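Local coordinates for protein alternansucrase (PDB 6HVG) that belongs to glycosyl hydrolase family 70, pairing a TIM-type barrel core with choline-binding-type and cell-wall-binding-type repeats in one long chain, at residues Leu677-Thr682 and Pro744-Val749; Asp819-Val824 and Asn1043-Gly1048. All blocks are in the same frame, centred on the assembly; numbering follows the deposited sequence.

Contact 1 (Leu677-Thr682 and Pro744-Val749); sequences LTMDYT and PNYSFV
The short, weakly bonded strand at Thr678-Met679 lies beside strand 745-747, running roughly the same way, in the wall of the TIM-type barrel. Backbone pairing between them is sparse. Tyr746 N gives a sound hydrogen bond to Thr678 O (3.0 Å), whereas the bond from Asp680 N to Tyr746 O is weak and bent (121° at the hydrogen). At the N-terminal end of the pairing, water 1 accepts from Thr678 N and lies within hydrogen-bonding distance of Pro744 O.

Side chains add to this pairing. The Tyr746 ring packs against the backbone of 677-679: Met679 CA stands over its face, 3.9 Å from the centroid, in a CH-pi contact, and Leu677 O meets its edge in the ring plane. Met679 CB rests near the phenol end, 3.6 Å from Tyr746 CZ. With chi1 at 77°, CG of Tyr746 sits between its own N and carbonyl carbon, which carries the ring across to Met679; the hydroxyl then reaches Leu658 O. Met679 itself bends at chi3 (-39°), turning CE to the edge of the Phe748 ring. At the other end, Leu677 CD2 packs on Pro744 CB (3.8 Å).

On the face that carries Asn745, Asp680 CB meets Asn745 OD1 (3.5 Å), with carboxylate and amide nearly perpendicular. The amide is held mainly by Thr820, Asp819 and Ile743. Asp680 is the N-cap of the helix that follows, its OD1 accepting a weak capping bond from Thr682 N.

Strand 745-747 has strand 821-825 along its other edge, and Leu677 makes backbone bonds to Ser656 and Leu658, closing the barrel. Ser747 packs outward on helices 681-692 and 807-814, while Tyr746 and Phe748 touch Arg823.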
loop_
_atom_site.group_PDB
_atom_site.type_symbol
_atom_site.label_atom_id
_atom_site.label_comp_id
_atom_site.label_asym_id
_atom_site.label_seq_id
_atom_site.Cartn_x
_atom_site.Cartn_y
_atom_site.Cartn_z
ATOM N N LEU A 677 18.167 17.523 -9.779
ATOM C CA LEU A 677 17.811 18.186 -8.533
ATOM C C LEU A 677 17.090 17.257 -7.568
ATOM O O LEU A 677 16.113 16.622 -7.935
ATOM C CB LEU A 677 16.928 19.404 -8.795
ATOM C CG LEU A 677 17.558 20.538 -9.592
ATOM C CD1 LEU A 677 16.483 21.585 -9.835
ATOM C CD2 LEU A 677 18.764 21.126 -8.878
ATOM N N THR A 678 17.574 17.193 -6.329
ATOM C CA THR A 678 16.825 16.517 -5.264
ATOM C C THR A 678 15.558 17.280 -4.913
ATOM O O THR A 678 15.509 18.497 -5.033
ATOM C CB THR A 678 17.642 16.365 -3.966
ATOM O OG1 THR A 678 16.860 15.661 -2.997
ATOM C CG2 THR A 678 18.029 17.735 -3.387
ATOM N N MET A 679 14.549 16.559 -4.443
ATOM C CA MET A 679 13.418 17.202 -3.793
ATOM C C MET A 679 13.862 17.633 -2.411
ATOM O O MET A 679 14.884 17.163 -1.888
ATOM C CB MET A 679 12.226 16.259 -3.676
ATOM C CG MET A 679 12.187 15.433 -2.388
ATOM S SD MET A 679 11.039 14.062 -2.352
ATOM C CE MET A 679 9.601 14.638 -3.187
ATOM N N ASP A 680 13.068 18.513 -1.807
ATOM C CA ASP A 680 13.308 18.971 -0.446
ATOM C C ASP A 680 12.067 18.680 0.373
ATOM O O ASP A 680 11.229 19.551 0.593
ATOM C CB ASP A 680 13.646 20.461 -0.437
ATOM C CG ASP A 680 13.917 20.991 0.962
ATOM O OD1 ASP A 680 14.061 20.172 1.902
ATOM O OD2 ASP A 680 13.978 22.239 1.119
ATOM N N TYR A 681 11.960 17.429 0.821
ATOM C CA TYR A 681 10.806 16.995 1.591
ATOM C C TYR A 681 10.747 17.683 2.961
ATOM O O TYR A 681 9.676 17.780 3.536
ATOM C CB TYR A 681 10.793 15.470 1.761
ATOM C CG TYR A 681 9.482 14.963 2.317
ATOM C CD1 TYR A 681 8.283 15.256 1.671
ATOM C CD2 TYR A 681 9.426 14.231 3.507
ATOM C CE1 TYR A 681 7.066 14.822 2.178
ATOM C CE2 TYR A 681 8.207 13.806 4.032
ATOM C CZ TYR A 681 7.031 14.103 3.360
ATOM O OH TYR A 681 5.808 13.686 3.835
ATOM N N THR A 682 11.874 18.183 3.464
ATOM C CA THR A 682 11.891 18.804 4.783
ATOM C C THR A 682 10.941 19.999 4.824
ATOM O O THR A 682 10.212 20.177 5.804
ATOM C CB THR A 682 13.308 19.247 5.225
ATOM O OG1 THR A 682 13.798 20.256 4.342
ATOM C CG2 THR A 682 14.291 18.070 5.229
ATOM N N PRO A 744 21.394 22.201 -4.011
ATOM C CA PRO A 744 20.359 22.662 -4.930
ATOM C C PRO A 744 19.180 21.724 -4.945
ATOM O O PRO A 744 19.372 20.506 -4.872
ATOM C CB PRO A 744 21.062 22.686 -6.285
ATOM C CG PRO A 744 22.205 21.764 -6.134
ATOM C CD PRO A 744 22.616 21.788 -4.701
ATOM N N ASN A 745 17.977 22.286 -5.062
ATOM C CA ASN A 745 16.758 21.509 -4.885
ATOM C C ASN A 745 15.497 22.100 -5.514
ATOM O O ASN A 745 15.418 23.294 -5.732
ATOM C CB ASN A 745 16.496 21.354 -3.399
ATOM C CG ASN A 745 16.054 22.650 -2.749
ATOM O OD1 ASN A 745 14.868 22.902 -2.556
ATOM N ND2 ASN A 745 17.014 23.486 -2.429
ATOM N N TYR A 746 14.510 21.242 -5.770
ATOM C CA TYR A 746 13.144 21.687 -6.077
ATOM C C TYR A 746 12.242 21.402 -4.897
ATOM O O TYR A 746 12.545 20.541 -4.093
ATOM C CB TYR A 746 12.600 21.029 -7.340
ATOM C CG TYR A 746 12.137 19.597 -7.221
ATOM C CD1 TYR A 746 13.035 18.539 -7.260
ATOM C CD2 TYR A 746 10.790 19.297 -7.105
ATOM C CE1 TYR A 746 12.603 17.215 -7.162
ATOM C CE2 TYR A 746 10.342 17.991 -7.014
ATOM C CZ TYR A 746 11.250 16.946 -7.055
ATOM O OH TYR A 746 10.799 15.638 -6.974
ATOM N N SER A 747 11.158 22.155 -4.762
ATOM C CA SER A 747 10.255 21.993 -3.616
ATOM C C SER A 747 8.836 22.196 -4.035
ATOM O O SER A 747 8.573 22.909 -4.996
ATOM C CB SER A 747 10.610 22.981 -2.479
ATOM O OG SER A 747 10.726 24.308 -2.941
ATOM N N PHE A 748 7.915 21.586 -3.302
ATOM C CA PHE A 748 6.500 21.694 -3.634
ATOM C C PHE A 748 5.624 21.599 -2.413
ATOM O O PHE A 748 6.068 21.174 -1.370
ATOM C CB PHE A 748 6.105 20.602 -4.628
ATOM C CG PHE A 748 6.415 19.212 -4.159
ATOM C CD1 PHE A 748 7.643 18.621 -4.440
ATOM C CD2 PHE A 748 5.484 18.489 -3.454
ATOM C CE1 PHE A 748 7.946 17.347 -4.013
ATOM C CE2 PHE A 748 5.773 17.207 -3.027
ATOM C CZ PHE A 748 7.005 16.638 -3.304
ATOM N N VAL A 749 4.370 22.015 -2.573
ATOM C CA VAL A 749 3.344 21.875 -1.542
ATOM C C VAL A 749 2.545 20.605 -1.783
ATOM O O VAL A 749 2.265 19.862 -0.855
ATOM C CB VAL A 749 2.396 23.076 -1.537
ATOM C CG1 VAL A 749 1.335 22.919 -0.461
ATOM C CG2 VAL A 749 3.194 24.364 -1.311
HETATM O O HOH W 1 20.044 18.212 -6.048
HETATM O O HOH W 2 9.788 19.250 -1.864
#

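Contact 2 (Asp819-Val824 and Asn1043-Gly1048)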
loop_
_atom_site.group_PDB
_atom_site.type_symbol
_atom_site.label_atom_id
_atom_site.label_comp_id
_atom_site.label_asym_id
_atom_site.label_seq_id
_atom_site.Cartn_x
_atom_site.Cartn_y
_atom_site.Cartn_z
ATOM N N ASP A 819 17.027 29.936 -2.617
ATOM C CA ASP A 819 17.718 28.656 -2.772
ATOM C C ASP A 819 16.741 27.479 -2.914
ATOM O O ASP A 819 16.780 26.526 -2.139
ATOM C CB ASP A 819 18.710 28.424 -1.615
ATOM C CG ASP A 819 19.956 29.288 -1.714
ATOM O OD1 ASP A 819 20.478 29.471 -2.842
ATOM O OD2 ASP A 819 20.441 29.772 -0.656
ATOM N N THR A 820 15.869 27.570 -3.905
ATOM C CA THR A 820 15.032 26.451 -4.335
ATOM C C THR A 820 14.491 26.729 -5.740
ATOM O O THR A 820 14.321 27.899 -6.107
ATOM C CB THR A 820 13.834 26.213 -3.371
ATOM O OG1 THR A 820 13.265 24.918 -3.606
ATOM C CG2 THR A 820 12.740 27.245 -3.554
ATOM N N VAL A 821 14.214 25.674 -6.502
ATOM C CA VAL A 821 13.365 25.787 -7.668
ATOM C C VAL A 821 11.966 25.337 -7.274
ATOM O O VAL A 821 11.723 24.149 -7.097
ATOM C CB VAL A 821 13.839 24.898 -8.816
ATOM C CG1 VAL A 821 12.844 24.981 -9.976
ATOM C CG2 VAL A 821 15.256 25.250 -9.267
ATOM N N PRO A 822 11.032 26.272 -7.090
ATOM C CA PRO A 822 9.695 25.816 -6.688
ATOM C C PRO A 822 8.967 25.063 -7.794
ATOM O O PRO A 822 9.215 25.312 -8.963
ATOM C CB PRO A 822 8.967 27.109 -6.347
ATOM C CG PRO A 822 9.684 28.150 -7.126
ATOM C CD PRO A 822 11.124 27.734 -7.143
ATOM N N ARG A 823 8.115 24.118 -7.412
ATOM C CA ARG A 823 7.242 23.444 -8.353
ATOM C C ARG A 823 5.776 23.656 -8.001
ATOM O O ARG A 823 5.379 23.543 -6.837
ATOM C CB ARG A 823 7.530 21.958 -8.417
ATOM C CG ARG A 823 6.802 21.301 -9.580
ATOM C CD ARG A 823 7.204 19.849 -9.760
ATOM N NE ARG A 823 6.760 19.048 -8.639
ATOM C CZ ARG A 823 6.934 17.744 -8.536
ATOM N NH1 ARG A 823 7.535 17.079 -9.512
ATOM N NH2 ARG A 823 6.500 17.117 -7.444
ATOM N N VAL A 824 4.994 23.968 -9.030
ATOM C CA VAL A 824 3.584 24.245 -8.882
ATOM C C VAL A 824 2.735 23.113 -9.467
ATOM O O VAL A 824 2.968 22.644 -10.599
ATOM C CB VAL A 824 3.207 25.555 -9.592
ATOM C CG1 VAL A 824 1.723 25.835 -9.424
ATOM C CG2 VAL A 824 4.028 26.713 -9.050
ATOM N N ASN A 1043 14.093 29.958 -11.820
ATOM C CA ASN A 1043 13.259 28.965 -12.484
ATOM C C ASN A 1043 12.040 28.577 -11.689
ATOM O O ASN A 1043 12.013 28.696 -10.484
ATOM C CB ASN A 1043 14.063 27.719 -12.772
ATOM C CG ASN A 1043 15.090 27.948 -13.842
ATOM O OD1 ASN A 1043 14.769 27.916 -15.030
ATOM N ND2 ASN A 1043 16.332 28.209 -13.431
ATOM N N VAL A 1044 11.005 28.147 -12.396
ATOM C CA VAL A 1044 9.807 27.573 -11.788
ATOM C C VAL A 1044 9.361 26.396 -12.648
ATOM O O VAL A 1044 9.199 26.540 -13.871
ATOM C CB VAL A 1044 8.663 28.584 -11.727
ATOM C CG1 VAL A 1044 7.437 27.934 -11.115
ATOM C CG2 VAL A 1044 9.075 29.809 -10.942
ATOM N N ILE A 1045 9.153 25.247 -12.016
ATOM C CA ILE A 1045 8.635 24.075 -12.717
ATOM C C ILE A 1045 7.140 24.001 -12.516
ATOM O O ILE A 1045 6.652 24.265 -11.427
ATOM C CB ILE A 1045 9.245 22.774 -12.181
ATOM C CG1 ILE A 1045 10.767 22.820 -12.263
ATOM C CG2 ILE A 1045 8.748 21.585 -12.981
ATOM C CD1 ILE A 1045 11.443 21.731 -11.484
ATOM N N TYR A 1046 6.419 23.652 -13.560
ATOM C CA TYR A 1046 4.997 23.445 -13.450
ATOM C C TYR A 1046 4.746 21.986 -13.713
ATOM O O TYR A 1046 5.045 21.484 -14.801
ATOM C CB TYR A 1046 4.261 24.295 -14.463
ATOM C CG TYR A 1046 2.765 24.157 -14.486
ATOM C CD1 TYR A 1046 1.992 24.608 -13.434
ATOM C CD2 TYR A 1046 2.119 23.610 -15.577
ATOM C CE1 TYR A 1046 0.613 24.505 -13.457
ATOM C CE2 TYR A 1046 0.740 23.514 -15.615
ATOM C CZ TYR A 1046 -0.008 23.958 -14.548
ATOM O OH TYR A 1046 -1.375 23.853 -14.598
ATOM N N GLU A 1047 4.232 21.303 -12.698
ATOM C CA GLU A 1047 3.839 19.917 -12.846
ATOM C C GLU A 1047 2.433 19.954 -13.362
ATOM O O GLU A 1047 1.494 20.197 -12.592
ATOM C CB GLU A 1047 3.890 19.272 -11.491
ATOM C CG GLU A 1047 3.615 17.787 -11.523
ATOM C CD GLU A 1047 3.418 17.242 -10.124
ATOM O OE1 GLU A 1047 2.982 18.017 -9.259
ATOM O OE2 GLU A 1047 3.718 16.063 -9.886
ATOM N N GLY A 1048 2.272 19.733 -14.663
ATOM C CA GLY A 1048 1.029 20.106 -15.361
ATOM C C GLY A 1048 0.100 18.958 -15.753
ATOM O O GLY A 1048 -0.209 18.807 -16.914
HETATM O O HOH W 3 4.496 19.838 -7.366
#
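Three backbone hydrogen bonds zip Pro822-Val824 to Ile1045-Glu1047 in parallel register, Arg823 beside Ile1045 and Val824 beside Tyr1046. Ile1045 N donates to Pro822 O (3.1 Å), Val824 N to Ile1045 O (2.9 Å) and Glu1047 N to Val824 O (2.8 Å). Between these rungs Arg823 CA directs its hydrogen at Ile1045 O, so that this carbonyl receives both an N-H and a C-H.

Charged groups meet at the C-terminal end. The guanidinium of Arg823 and the carboxylate of Glu1047 are stacked almost parallel, their planes 14° apart, and Glu1047 OE2 lies over the guanidinium face. The salt bridge from Arg823 NH2 to this oxygen is long (3.8 Å) and purely electrostatic, since no N-H is aimed at it. A bend at chi3 (67°) swings the Arg823 head over Glu1047, whose own chain is extended. Water 3 supplies the directed link, accepting from Arg823 NE (2.7 Å) and donating to Glu1047 OE1. Each group has a further partner: NH1 pairs with Glu1083, and OE2 is hydrogen-bonded to His752 ND1.

These two residues, with Val821 and Ile1045, face the interior of the TIM-type barrel, where Ile657 also touches Arg823 and Ile1045.

Apolar packing occupies both faces. Inside, Val821 CG1 meets Ile1045 CG1 (3.8 Å), the side chains crossing at about a right angle, and Arg823 CG lies against Ile1045 CB. Outside, Val824 CG2 approaches Val1044 CG1, and Val824 CB nears Tyr1046 CD1 (4.1 Å). Arg854 of helix 844-857 touches Pro822 and Val1044, and helix 826-829 packs on Val824 and Tyr1046.

Following the chain from the N terminus, contact 1 closes first, returning after 61 residues that include most of helix 681-692, so strand, helix and parallel strand follow one another. Contact 2 opens only afterwards, and its loop of 218 residues is far longer, taking in much of an antiparallel sheet inserted between two barrel strands. The loops are thus in series, neither nested nor crossed. In space the contacts adjoin: strand 745-747 of contact 1 lies beside strand 821-825 of contact 2, with Ser747 O close to Arg823 N and Ser747 OG to Thr820 OG1. Together they align four consecutive strands of the barrel wall, from 678-679 to 1045-1047.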